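Local coordinates for protein succinate-semialdehyde dehydrogenase (Synechococcus sp., PDB 4ITA) that probably oxidises succinic semialdehyde to succinate with a nicotinamide cofactor, and binds NADPH, at residues A[54-59]-A[170-175]; A[357-362]-A[384-389]. All blocks are in the same frame, centred on the assembly; numbering follows the deposited sequence.

Contact 1 of 2, residues A[54-59]-A[170-175]; sequences ENAAAI and AILEAA
Two helices of the cofactor-binding half of the aldehyde dehydrogenase fold, 46-62 and 162-175, meet here through N55, A56 and I59 on one and I171, L172, A174 and A175 on the other. Their axes come within 8.3 Å, at 123° between the N-to-C directions. Small residues make that approach possible: the methyl of A175 sits against the backbone of the other helix, CB 3.5 Å from A56 N, and also touches the CB atoms of N55 and A56. A56 CB in turn meets L172 CD2 at 4.0 Å.

Helix 162-175 follows strand 152-156 and leads on to its parallel neighbour 182-185, so it is the helical arm of a beta-alpha-beta crossover in the Rossmann-like sheet; helix 46-62 packs across its last turns. I59 reaches over with its CG1 branch anti to the carbonyl carbon (chi1 -69°), which lays CD1 over the backbone, 3.6 Å from I171 O; I59 CD1 also lies 3.8 Å from A174 CB. I59 CG2 slides past I171 in the opposite direction, 4.0 Å from I171 CG1, and F67 of helix 64-75 touches both isoleucines. At the other end, N55 ND2 donates to A175 O over 2.9 Å, nearly straight at 170°, with the acceptor lying in the plane of the amide.

Contact 2 of 2, residues A[357-362]-A[384-389]; sequences ILQEEL and DIPFGL. With NDP (NADPH dihydro-nicotinamide-adenine-dinucleotide phosphate), chain C; EDO (1,2-ethanediol), chain O; EDO (1,2-ethanediol), chain D; EDO (1,2-ethanediol), chain I.
Q359 and F387 hold the two loops together, one by a polar grip and the other by its ring. The segments run nearly the same way, and the close packing is where F387 and P386 lie against the backbone of 359-361. F387 CE2 comes to 3.4 Å from Q359 O, meeting it obliquely, while CE2 and CZ also reach the backbone N of E361. P386 CG, from the neighbouring residue in the chain, sits over one face of the ring near the rim, and this proline carbon also touches Q359 O.

The outer side is looser and more polar. The Q359 chain bends at chi2 (-65°), turning its amide back across P386: OE1 rests 3.3 Å from P386 CD, and NE2 donates to D384 O at 2.9 Å. The N-H points fairly straight at that oxygen (161°), although the donor is tilted from the carbonyl plane. D384 itself is exposed. An alanine in place of Q359 would probably leave D384 O without this donor and take away the amide oxygen packed on P386 CD, so that this end of the contact would lose its side-chain link.

At the cofactor end, E361 extends with CG anti to its backbone N (chi1 179°) and accepts both ribose hydroxyls on the nicotinamide side: NDP O3D gives to OE1 at 2.6 Å and O2D to OE2 at 2.8 Å. K268, by a salt bridge, and the backbone N of G233 also hold OE2, which fixes the carboxylate's turn. L389 CD2 lies 3.7 Å from the carboxamide nitrogen N7N of NDP. A glutamate gripping the nicotinamide ribose through both its hydroxyls is a familiar feature of the aldehyde dehydrogenase cofactor site.

In the fold
Contact 1 closes before contact 2 opens along the chain, and the two lie on opposite sides of the chain's centre, about 38 Å apart between centres and about 24 Å between nearest atoms. They flank different sheets. Contact 1 packs helix 162-175, which lies on the Rossmann-like sheet, against helix 46-62, near the N-terminus. Contact 2 joins the loops that lead into strands 366-372 and 390-394 of the seven-stranded sheet, in what is by family the catalytic half. NADPH binds mainly on the cofactor-binding half, its nicotinamide end reaching toward the catalytic half: contact 2 borders its nicotinamide ribose, whereas contact 1 is helix packing in the outer part of the cofactor-binding half.

Contact 1 of 2, residues A[54-59]-A[170-175]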
ATOM      1  N   GLU A  54      11.703  25.054   1.657  1.00  6.80           N
ATOM      2  CA  GLU A  54      11.783  26.099   2.674  1.00  7.85           C
ATOM      3  C   GLU A  54      11.319  27.443   2.130  1.00  6.13           C
ATOM      4  O   GLU A  54      10.712  28.231   2.850  1.00  7.10           O
ATOM      5  CB  GLU A  54      13.190  26.173   3.287  1.00  8.04           C
ATOM      6  CG  GLU A  54      13.472  24.946   4.144  1.00  8.07           C
ATOM      7  CD  GLU A  54      14.845  24.924   4.792  1.00 12.85           C
ATOM      8  OE1 GLU A  54      15.761  25.618   4.302  1.00 15.05           O
ATOM      9  OE2 GLU A  54      15.000  24.191   5.797  1.00 15.74           O
ATOM     10  N   ASN A  55      11.576  27.695   0.849  1.00  6.06           N
ATOM     11  CA  ASN A  55      11.047  28.891   0.210  1.00  6.78           C
ATOM     12  C   ASN A  55       9.519  28.880   0.203  1.00  5.86           C
ATOM     13  O   ASN A  55       8.887  29.906   0.446  1.00  7.10           O
ATOM     14  CB  ASN A  55      11.557  29.037  -1.226  1.00  6.88           C
ATOM     15  CG  ASN A  55      12.973  29.547  -1.304  1.00  6.81           C
ATOM     16  OD1 ASN A  55      13.573  29.950  -0.309  1.00  8.63           O
ATOM     17  ND2 ASN A  55      13.516  29.542  -2.512  1.00  6.05           N
ATOM     18  N   ALA A  56       8.933  27.717  -0.082  1.00  6.81           N
ATOM     19  CA  ALA A  56       7.477  27.565  -0.064  1.00  6.44           C
ATOM     20  C   ALA A  56       6.920  27.852   1.328  1.00  5.60           C
ATOM     21  O   ALA A  56       5.924  28.565   1.468  1.00  7.02           O
ATOM     22  CB  ALA A  56       7.073  26.171  -0.527  1.00  6.70           C
ATOM     23  N   ALA A  57       7.581  27.313   2.352  1.00  6.65           N
ATOM     24  CA  ALA A  57       7.200  27.597   3.737  1.00  6.79           C
ATOM     25  C   ALA A  57       7.228  29.093   4.025  1.00  7.18           C
ATOM     26  O   ALA A  57       6.298  29.634   4.617  1.00  7.39           O
ATOM     27  CB  ALA A  57       8.099  26.852   4.711  1.00  7.36           C
ATOM     28  N   ALA A  58       8.297  29.768   3.603  1.00  7.03           N
ATOM     29  CA  ALA A  58       8.419  31.208   3.851  1.00  7.18           C
ATOM     30  C   ALA A  58       7.328  32.014   3.143  1.00  7.87           C
ATOM     31  O   ALA A  58       6.828  33.006   3.684  1.00  8.44           O
ATOM     32  CB  ALA A  58       9.810  31.707   3.469  1.00  8.31           C
ATOM     33  N   ILE A  59       6.947  31.591   1.939  1.00  5.91           N
ATOM     34  CA  ILE A  59       5.850  32.235   1.222  1.00  8.03           C
ATOM     35  C   ILE A  59       4.533  32.075   1.991  1.00  7.46           C
ATOM     36  O   ILE A  59       3.793  33.042   2.191  1.00  8.75           O
ATOM     37  CB  ILE A  59       5.718  31.677  -0.210  1.00  7.62           C
ATOM     38  CG1 ILE A  59       6.918  32.113  -1.057  1.00  7.08           C
ATOM     39  CG2 ILE A  59       4.417  32.145  -0.845  1.00  9.06           C
ATOM     40  CD1 ILE A  59       7.084  31.336  -2.354  1.00  8.62           C
ATOM     41  N   ALA A 170       1.101  28.154  -7.748  1.00  6.47           N
ATOM     42  CA  ALA A 170       1.816  29.429  -7.825  1.00  6.84           C
ATOM     43  C   ALA A 170       2.841  29.577  -6.701  1.00  7.05           C
ATOM     44  O   ALA A 170       3.926  30.115  -6.911  1.00  7.08           O
ATOM     45  CB  ALA A 170       0.839  30.587  -7.815  1.00  8.99           C
ATOM     46  N   ILE A 171       2.512  29.103  -5.504  1.00  6.24           N
ATOM     47  CA  ILE A 171       3.456  29.132  -4.389  1.00  6.57           C
ATOM     48  C   ILE A 171       4.686  28.303  -4.734  1.00  6.25           C
ATOM     49  O   ILE A 171       5.818  28.731  -4.527  1.00  6.58           O
ATOM     50  CB  ILE A 171       2.810  28.583  -3.094  1.00  6.30           C
ATOM     51  CG1 ILE A 171       1.786  29.590  -2.563  1.00  7.86           C
ATOM     52  CG2 ILE A 171       3.872  28.309  -2.032  1.00  6.81           C
ATOM     53  CD1 ILE A 171       0.832  29.005  -1.534  1.00  9.29           C
ATOM     54  N   LEU A 172       4.462  27.116  -5.283  1.00  6.88           N
ATOM     55  CA  LEU A 172       5.564  26.212  -5.588  1.00  6.13           C
ATOM     56  C   LEU A 172       6.431  26.727  -6.746  1.00  6.27           C
ATOM     57  O   LEU A 172       7.657  26.547  -6.735  1.00  6.70           O
ATOM     58  CB  LEU A 172       5.051  24.787  -5.816  1.00  6.77           C
ATOM     59  CG  LEU A 172       4.406  24.177  -4.569  1.00  6.47           C
ATOM     60  CD1 LEU A 172       3.720  22.866  -4.916  1.00  8.56           C
ATOM     61  CD2 LEU A 172       5.422  23.947  -3.468  1.00  7.98           C
ATOM     62  N   GLU A 173       5.810  27.397  -7.718  1.00  6.13           N
ATOM     63  CA  GLU A 173       6.566  28.063  -8.778  1.00  5.72           C
ATOM     64  C   GLU A 173       7.433  29.181  -8.209  1.00  6.22           C
ATOM     65  O   GLU A 173       8.619  29.298  -8.551  1.00  6.48           O
ATOM     66  CB  GLU A 173       5.613  28.615  -9.844  1.00  6.82           C
ATOM     67  CG  GLU A 173       6.307  29.224 -11.070  1.00  8.60           C
ATOM     68  CD  GLU A 173       7.002  30.551 -10.799  1.00 12.87           C
ATOM     69  OE1 GLU A 173       6.418  31.425 -10.119  1.00 14.15           O
ATOM     70  OE2 GLU A 173       8.158  30.708 -11.247  1.00 13.96           O
ATOM     71  N   ALA A 174       6.830  30.037  -7.382  1.00  5.78           N
ATOM     72  CA  ALA A 174       7.552  31.162  -6.793  1.00  5.53           C
ATOM     73  C   ALA A 174       8.680  30.676  -5.898  1.00  6.36           C
ATOM     74  O   ALA A 174       9.705  31.345  -5.778  1.00  7.62           O
ATOM     75  CB  ALA A 174       6.606  32.065  -6.018  1.00  7.08           C
ATOM     76  N   ALA A 175       8.500  29.509  -5.286  1.00  5.95           N
ATOM     77  CA  ALA A 175       9.514  28.943  -4.406  1.00  6.99           C
ATOM     78  C   ALA A 175      10.748  28.470  -5.167  1.00  5.63           C
ATOM     79  O   ALA A 175      11.839  28.367  -4.592  1.00  6.66           O
ATOM     80  CB  ALA A 175       8.933  27.797  -3.611  1.00  7.07           C
TER

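Contact 2 of 2, residues A[357-362]-A[384-389]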
ATOM      1  N   ILE A 357     -28.450   6.725  10.514  1.00 13.80           N
ATOM      2  CA  ILE A 357     -27.524   7.805  10.831  1.00 12.31           C
ATOM      3  C   ILE A 357     -26.375   7.330  11.722  1.00 12.59           C
ATOM      4  O   ILE A 357     -25.275   7.876  11.662  1.00 12.49           O
ATOM      5  CB  ILE A 357     -28.257   9.014  11.463  1.00 12.10           C
ATOM      6  CG1 ILE A 357     -27.395  10.277  11.373  1.00  9.13           C
ATOM      7  CG2 ILE A 357     -28.664   8.722  12.902  1.00 12.22           C
ATOM      8  CD1 ILE A 357     -28.081  11.516  11.898  1.00 12.34           C
ATOM      9  N   LEU A 358     -26.627   6.294  12.519  1.00 12.79           N
ATOM     10  CA  LEU A 358     -25.628   5.749  13.431  1.00 13.22           C
ATOM     11  C   LEU A 358     -24.391   5.253  12.687  1.00 13.95           C
ATOM     12  O   LEU A 358     -23.303   5.166  13.259  1.00 14.17           O
ATOM     13  CB  LEU A 358     -26.234   4.599  14.238  1.00 13.02           C
ATOM     14  CG  LEU A 358     -27.353   4.999  15.189  1.00 12.13           C
ATOM     15  CD1 LEU A 358     -27.933   3.753  15.840  1.00 15.73           C
ATOM     16  CD2 LEU A 358     -26.824   5.975  16.234  1.00 15.35           C
ATOM     17  N   GLN A 359     -24.569   4.932  11.410  1.00 12.83           N
ATOM     18  CA  GLN A 359     -23.504   4.349  10.607  1.00 14.26           C
ATOM     19  C   GLN A 359     -22.917   5.336   9.599  1.00 12.26           C
ATOM     20  O   GLN A 359     -22.072   4.966   8.784  1.00 15.07           O
ATOM     21  CB  GLN A 359     -24.027   3.108   9.880  1.00 16.92           C
ATOM     22  CG  GLN A 359     -24.489   1.995  10.817  1.00 18.81           C
ATOM     23  CD  GLN A 359     -23.346   1.423  11.633  1.00 21.29           C
ATOM     24  OE1 GLN A 359     -22.456   0.768  11.093  1.00 24.52           O
ATOM     25  NE2 GLN A 359     -23.355   1.679  12.937  1.00 20.50           N
ATOM     26  N   GLU A 360     -23.370   6.584   9.648  1.00 10.01           N
ATOM     27  CA  GLU A 360     -22.982   7.578   8.647  1.00 11.33           C
ATOM     28  C   GLU A 360     -22.082   8.656   9.209  1.00 10.86           C
ATOM     29  O   GLU A 360     -22.055   8.898  10.421  1.00 10.03           O
ATOM     30  CB  GLU A 360     -24.215   8.237   8.027  1.00 11.84           C
ATOM     31  CG  GLU A 360     -25.125   7.261   7.309  1.00 13.01           C
ATOM     32  CD  GLU A 360     -26.234   7.953   6.549  1.00 14.35           C
ATOM     33  OE1 GLU A 360     -26.648   9.058   6.958  1.00 13.89           O
ATOM     34  OE2 GLU A 360     -26.685   7.391   5.529  1.00 19.12           O
ATOM     35  N   GLU A 361     -21.344   9.309   8.317  1.00  9.14           N
ATOM     36  CA  GLU A 361     -20.531  10.454   8.693  1.00  8.66           C
ATOM     37  C   GLU A 361     -21.361  11.723   8.655  1.00  8.87           C
ATOM     38  O   GLU A 361     -22.026  12.009   7.653  1.00  9.58           O
ATOM     39  CB  GLU A 361     -19.327  10.606   7.760  1.00  9.36           C
ATOM     40  CG  GLU A 361     -18.470  11.821   8.104  1.00  9.05           C
ATOM     41  CD  GLU A 361     -17.194  11.917   7.290  1.00  8.55           C
ATOM     42  OE1 GLU A 361     -17.245  11.648   6.072  1.00 11.34           O
ATOM     43  OE2 GLU A 361     -16.146  12.279   7.869  1.00  8.90           O
ATOM     44  N   LEU A 362     -21.332  12.473   9.752  1.00  8.11           N
ATOM     45  CA  LEU A 362     -22.017  13.757   9.817  1.00  8.63           C
ATOM     46  C   LEU A 362     -20.998  14.870   9.606  1.00  7.72           C
ATOM     47  O   LEU A 362     -20.250  15.233  10.515  1.00  7.84           O
ATOM     48  CB  LEU A 362     -22.754  13.911  11.151  1.00  8.74           C
ATOM     49  CG  LEU A 362     -23.833  12.869  11.459  1.00  7.98           C
ATOM     50  CD1 LEU A 362     -24.598  13.266  12.713  1.00  8.44           C
ATOM     51  CD2 LEU A 362     -24.777  12.667  10.275  1.00 11.23           C
ATOM     52  N   ASP A 384     -18.491   0.371  16.806  1.00  9.91           N
ATOM     53  CA  ASP A 384     -19.647  -0.135  16.065  1.00 11.17           C
ATOM     54  C   ASP A 384     -20.003   0.775  14.890  1.00 12.53           C
ATOM     55  O   ASP A 384     -21.118   1.302  14.797  1.00 14.09           O
ATOM     56  CB  ASP A 384     -20.843  -0.318  17.012  1.00 12.88           C
ATOM     57  CG  ASP A 384     -21.983  -1.088  16.372  1.00 17.47           C
ATOM     58  OD1 ASP A 384     -21.714  -1.910  15.475  1.00 19.08           O
ATOM     59  OD2 ASP A 384     -23.146  -0.858  16.765  1.00 22.76           O
ATOM     60  N   ILE A 385     -19.026   0.958  14.006  1.00 10.05           N
ATOM     61  CA  ILE A 385     -19.158   1.795  12.819  1.00  8.76           C
ATOM     62  C   ILE A 385     -18.311   1.188  11.710  1.00  8.21           C
ATOM     63  O   ILE A 385     -17.426   0.374  11.979  1.00  8.89           O
ATOM     64  CB  ILE A 385     -18.656   3.234  13.068  1.00  8.12           C
ATOM     65  CG1 ILE A 385     -17.339   3.221  13.850  1.00  8.06           C
ATOM     66  CG2 ILE A 385     -19.714   4.067  13.782  1.00  9.83           C
ATOM     67  CD1 ILE A 385     -16.609   4.565  13.854  1.00 11.02           C
ATOM     68  N   PRO A 386     -18.575   1.574  10.453  1.00  7.33           N
ATOM     69  CA  PRO A 386     -17.742   1.036   9.375  1.00  8.20           C
ATOM     70  C   PRO A 386     -16.384   1.729   9.310  1.00  8.07           C
ATOM     71  O   PRO A 386     -15.454   1.184   8.719  1.00  8.78           O
ATOM     72  CB  PRO A 386     -18.562   1.332   8.116  1.00 11.04           C
ATOM     73  CG  PRO A 386     -19.462   2.457   8.487  1.00 11.45           C
ATOM     74  CD  PRO A 386     -19.749   2.307   9.946  1.00  9.07           C
ATOM     75  N   PHE A 387     -16.280   2.908   9.916  1.00  7.39           N
ATOM     76  CA  PHE A 387     -15.074   3.721   9.836  1.00  7.50           C
ATOM     77  C   PHE A 387     -14.105   3.374  10.956  1.00  7.28           C
ATOM     78  O   PHE A 387     -14.424   2.604  11.865  1.00  8.31           O
ATOM     79  CB  PHE A 387     -15.440   5.206   9.923  1.00  8.85           C
ATOM     80  CG  PHE A 387     -16.596   5.598   9.041  1.00  9.65           C
ATOM     81  CD1 PHE A 387     -16.449   5.660   7.666  1.00 12.43           C
ATOM     82  CD2 PHE A 387     -17.832   5.896   9.593  1.00  9.83           C
ATOM     83  CE1 PHE A 387     -17.520   6.016   6.854  1.00 15.29           C
ATOM     84  CE2 PHE A 387     -18.906   6.263   8.789  1.00 12.98           C
ATOM     85  CZ  PHE A 387     -18.746   6.319   7.420  1.00 13.87           C
ATOM     86  N   GLY A 388     -12.920   3.962  10.896  1.00  5.96           N
ATOM     87  CA  GLY A 388     -11.917   3.738  11.921  1.00  7.39           C
ATOM     88  C   GLY A 388     -10.751   4.689  11.782  1.00  7.05           C
ATOM     89  O   GLY A 388      -9.605   4.258  11.629  1.00  8.20           O
ATOM     90  N   LEU A 389     -11.037   5.985  11.816  1.00  6.80           N
ATOM     91  CA  LEU A 389     -10.005   6.984  11.594  1.00  7.25           C
ATOM     92  C   LEU A 389      -9.347   7.392  12.910  1.00  8.00           C
ATOM     93  O   LEU A 389      -8.256   6.926  13.231  1.00  8.84           O
ATOM     94  CB  LEU A 389     -10.575   8.180  10.834  1.00  7.99           C
ATOM     95  CG  LEU A 389      -9.537   9.197  10.367  1.00  7.40           C
ATOM     96  CD1 LEU A 389      -8.372   8.543   9.599  1.00  9.48           C
ATOM     97  CD2 LEU A 389     -10.216  10.240   9.517  1.00  9.14           C
TER
HETATM   98  PA  NDP C 501     -15.590  13.810  -2.336  1.00 11.54           P
HETATM   99  O1A NDP C 501     -15.091  12.397  -2.242  1.00 12.90           O
HETATM  100  O2A NDP C 501     -16.928  14.091  -2.961  1.00 17.30           O
HETATM  101  O5B NDP C 501     -14.507  14.674  -3.137  1.00 10.91           O
HETATM  102  C5B NDP C 501     -13.109  14.625  -2.824  1.00  9.11           C
HETATM  103  C4B NDP C 501     -12.267  14.705  -4.094  1.00  9.89           C
HETATM  104  O4B NDP C 501     -12.510  13.537  -4.883  1.00  8.49           O
HETATM  105  C3B NDP C 501     -12.632  15.880  -4.994  1.00  8.70           C
HETATM  106  O3B NDP C 501     -11.457  16.299  -5.701  1.00  8.56           O
HETATM  107  C2B NDP C 501     -13.613  15.261  -5.972  1.00  9.36           C
HETATM  108  O2B NDP C 501     -13.691  15.949  -7.213  1.00  9.57           O
HETATM  109  C1B NDP C 501     -12.949  13.929  -6.186  1.00  8.49           C
HETATM  110  N9A NDP C 501     -13.836  12.854  -6.654  1.00  9.76           N
HETATM  111  C8A NDP C 501     -15.115  12.610  -6.305  1.00 11.47           C
HETATM  112  N7A NDP C 501     -15.565  11.496  -6.932  1.00 13.11           N
HETATM  113  C5A NDP C 501     -14.553  11.013  -7.670  1.00 10.37           C
HETATM  114  C6A NDP C 501     -14.333   9.874  -8.576  1.00 12.47           C
HETATM  115  N6A NDP C 501     -15.329   8.997  -8.809  1.00 15.31           N
HETATM  116  N1A NDP C 501     -13.117   9.754  -9.141  1.00 13.85           N
HETATM  117  C2A NDP C 501     -12.119  10.618  -8.909  1.00 14.43           C
HETATM  118  N3A NDP C 501     -12.246  11.681  -8.103  1.00 13.42           N
HETATM  119  C4A NDP C 501     -13.418  11.910  -7.477  1.00 10.27           C
HETATM  120  O3  NDP C 501     -15.482  14.353  -0.807  1.00 16.81           O
HETATM  121  PN  NDP C 501     -16.356  15.406   0.069  1.00 16.05           P
HETATM  122  O1N NDP C 501     -17.839  15.245  -0.179  1.00 19.23           O
HETATM  123  O2N NDP C 501     -15.697  16.751  -0.067  1.00 19.31           O
HETATM  124  O5D NDP C 501     -16.064  14.861   1.556  1.00 16.39           O
HETATM  125  C5D NDP C 501     -14.755  14.928   2.105  1.00 14.54           C
HETATM  126  C4D NDP C 501     -14.378  13.581   2.695  1.00 12.99           C
HETATM  127  O4D NDP C 501     -12.956  13.513   2.879  1.00 13.19           O
HETATM  128  C3D NDP C 501     -14.987  13.340   4.062  1.00 12.30           C
HETATM  129  O3D NDP C 501     -15.463  11.993   4.158  1.00 12.33           O
HETATM  130  C2D NDP C 501     -13.806  13.613   4.973  1.00 11.87           C
HETATM  131  O2D NDP C 501     -13.989  12.975   6.237  1.00 12.79           O
HETATM  132  C1D NDP C 501     -12.662  13.009   4.184  1.00 10.56           C
HETATM  133  N1N NDP C 501     -11.379  13.518   4.688  1.00 12.20           N
HETATM  134  C2N NDP C 501     -10.363  12.673   4.931  1.00 12.43           C
HETATM  135  C3N NDP C 501      -9.350  13.040   5.816  1.00 13.68           C
HETATM  136  C7N NDP C 501      -8.184  12.137   6.089  1.00 12.43           C
HETATM  137  O7N NDP C 501      -7.056  12.626   6.087  1.00 12.47           O
HETATM  138  N7N NDP C 501      -8.389  10.845   6.332  1.00 12.10           N
HETATM  139  C4N NDP C 501      -9.398  14.361   6.546  1.00 14.91           C
HETATM  140  C5N NDP C 501     -10.242  15.296   5.813  1.00 15.91           C
HETATM  141  C6N NDP C 501     -11.200  14.836   4.914  1.00 14.56           C
HETATM  142  P2B NDP C 501     -14.906  16.945  -7.550  1.00  8.47           P
HETATM  143  O1X NDP C 501     -14.564  17.396  -8.940  1.00  9.39           O
HETATM  144  O2X NDP C 501     -16.172  16.123  -7.491  1.00 10.84           O
HETATM  145  O3X NDP C 501     -14.883  18.067  -6.557  1.00  9.39           O
HETATM  146  C1  EDO O 513     -18.404  13.711   3.621  1.00 20.50           C
HETATM  147  O1  EDO O 513     -19.038  12.633   4.328  1.00 20.83           O
HETATM  148  C2  EDO O 513     -19.383  14.429   2.703  1.00 24.03           C
HETATM  149  O2  EDO O 513     -19.435  13.740   1.446  1.00 30.95           O
HETATM  150  C1  EDO D 502     -32.772   7.456  10.289  1.00 17.03           C
HETATM  151  O1  EDO D 502     -31.344   7.577  10.410  1.00 14.55           O
HETATM  152  C2  EDO D 502     -33.131   6.537   9.124  1.00 19.02           C
HETATM  153  O2  EDO D 502     -32.834   5.181   9.475  1.00 19.90           O
HETATM  154  C1  EDO I 507     -22.879  14.324   4.286  1.00 19.30           C
HETATM  155  O1  EDO I 507     -21.936  13.421   4.894  1.00 25.44           O
HETATM  156  C2  EDO I 507     -23.145  15.498   5.227  1.00 14.08           C
HETATM  157  O2  EDO I 507     -23.133  15.015   6.570  1.00 11.83           O